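Local coordinates for general odorant-binding protein 28a (Drosophila melanogaster, PDB 6QQ4), which probably binds and carries small hydrophobic odorants, as a secreted, disulfide-bridged, all-helical member of the PBP/GOBP family, and is involved in detecting the floral odour β-ionone, at residues L61-G66 against T90-T95. Residues are numbered along the deposited sequence; the frame is centred on the assembly and turned at random.
Sequences LDTEAG and TCAAIT
Leu61 meets Ala92 with its CB and, more closely, with the CD2 methyl. Leu61 CB already lies 4.1 Å from Ala92 CB. Beyond CG, CD2 reaches the turn and stands 3.6 Å from Ala92 N. The same methyl is 3.7 Å from Ala92 CB and borders the carbonyl carbon of Cys91. A chi1 of -146°, some way from the ideal anti value, together with chi2 near 74°, sets this course. Thr63 adds a second methyl: it holds CG2 opposite its own carbonyl carbon, and there CG2 meets Ala92 CB at 4.0 Å. Ala92 CB therefore has both methyls as neighbours. The contact is made by methyl groups against a side-chain methyl and the backbone of the turn, burying 127 Å² over both sides. Ile94 N bonds to Cys91 O at 3.2 Å, closing a type I turn. In the other segment Asp62 OD1 accepts from Glu64 N at 3.3 Å with an N-H...O angle of 140°, an Asx turn. Helix 100-117 backs both segments: Tyr107 OH hydrogen-bonds Leu61 N, and Phe111 touches Leu61 and Cys91. The Cys91-Cys110 disulfide, one of the three of this PBP/GOBP fold, ties the end of helix 78-91 to helix 100-117 right beside the place where the loop leading into helix 66-74 packs on it.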
loop_
_atom_site.group_PDB
_atom_site.type_symbol
_atom_site.label_atom_id
_atom_site.label_comp_id
_atom_site.label_asym_id
_atom_site.label_seq_id
_atom_site.Cartn_x
_atom_site.Cartn_y
_atom_site.Cartn_z
ATOM N N LEU A 61 3.157 8.706 5.817
ATOM C CA LEU A 61 2.008 8.657 4.920
ATOM C C LEU A 61 1.647 10.076 4.467
ATOM O O LEU A 61 1.636 11.008 5.274
ATOM C CB LEU A 61 0.805 7.994 5.605
ATOM C CG LEU A 61 -0.117 7.173 4.705
ATOM C CD1 LEU A 61 0.549 5.847 4.341
ATOM C CD2 LEU A 61 -1.461 6.947 5.374
ATOM N N ASP A 62 1.371 10.223 3.176
ATOM C CA ASP A 62 0.992 11.502 2.588
ATOM C C ASP A 62 -0.408 11.401 1.986
ATOM O O ASP A 62 -0.582 10.846 0.904
ATOM C CB ASP A 62 2.000 11.914 1.518
ATOM C CG ASP A 62 1.873 13.376 1.112
ATOM O OD1 ASP A 62 0.737 13.898 1.061
ATOM O OD2 ASP A 62 2.922 14.000 0.837
ATOM N N THR A 63 -1.396 11.957 2.683
ATOM C CA THR A 63 -2.789 11.784 2.290
ATOM C C THR A 63 -3.327 12.872 1.367
ATOM O O THR A 63 -4.469 12.777 0.912
ATOM C CB THR A 63 -3.699 11.718 3.510
ATOM O OG1 THR A 63 -3.427 12.843 4.355
ATOM C CG2 THR A 63 -3.464 10.410 4.282
ATOM N N GLU A 64 -2.520 13.895 1.090
ATOM C CA GLU A 64 -2.894 14.925 0.115
ATOM C C GLU A 64 -3.114 14.297 -1.262
ATOM O O GLU A 64 -2.648 13.188 -1.516
ATOM C CB GLU A 64 -1.825 16.018 0.034
ATOM N N ALA A 65 -3.808 15.014 -2.147
ATOM C CA ALA A 65 -4.230 14.470 -3.444
ATOM C C ALA A 65 -4.995 13.163 -3.232
ATOM O O ALA A 65 -4.663 12.126 -3.816
ATOM C CB ALA A 65 -3.029 14.251 -4.372
ATOM N N GLY A 66 -6.018 13.240 -2.385
ATOM C CA GLY A 66 -6.791 12.085 -1.961
ATOM C C GLY A 66 -7.171 11.094 -3.042
ATOM O O GLY A 66 -6.694 9.958 -3.031
ATOM N N THR A 90 -7.283 7.483 8.990
ATOM C CA THR A 90 -7.043 6.641 10.149
ATOM C C THR A 90 -5.566 6.242 10.257
ATOM O O THR A 90 -4.935 6.439 11.293
ATOM C CB THR A 90 -7.905 5.370 10.107
ATOM O OG1 THR A 90 -9.267 5.711 10.383
ATOM C CG2 THR A 90 -7.426 4.374 11.138
ATOM N N CYS A 91 -5.015 5.703 9.178
ATOM C CA CYS A 91 -3.711 5.057 9.248
ATOM C C CYS A 91 -2.552 6.052 9.239
ATOM O O CYS A 91 -1.474 5.742 9.739
ATOM C CB CYS A 91 -3.571 4.046 8.105
ATOM S SG CYS A 91 -4.731 2.651 8.265
ATOM N N ALA A 92 -2.782 7.256 8.717
ATOM C CA ALA A 92 -1.764 8.308 8.752
ATOM C C ALA A 92 -1.413 8.706 10.172
ATOM O O ALA A 92 -0.422 9.399 10.397
ATOM C CB ALA A 92 -2.223 9.539 7.970
ATOM N N ALA A 93 -2.210 8.254 11.133
ATOM C CA ALA A 93 -2.006 8.626 12.524
ATOM C C ALA A 93 -1.189 7.610 13.340
ATOM O O ALA A 93 -0.845 7.876 14.495
ATOM C CB ALA A 93 -3.355 8.859 13.189
ATOM N N ILE A 94 -0.885 6.445 12.776
ATOM C CA ILE A 94 -0.175 5.441 13.573
ATOM C C ILE A 94 1.300 5.818 13.754
ATOM O O ILE A 94 1.848 6.597 12.979
ATOM C CB ILE A 94 -0.263 4.037 12.944
ATOM C CG1 ILE A 94 0.484 4.005 11.609
ATOM C CG2 ILE A 94 -1.715 3.578 12.808
ATOM C CD1 ILE A 94 0.588 2.625 11.042
ATOM N N THR A 95 1.936 5.265 14.778
ATOM C CA THR A 95 3.381 5.411 14.926
ATOM C C THR A 95 4.146 4.304 14.172
ATOM O O THR A 95 3.832 3.113 14.304
ATOM C CB THR A 95 3.800 5.398 16.406
ATOM O OG1 THR A 95 3.225 4.261 17.061
ATOM C CG2 THR A 95 3.330 6.667 17.098
#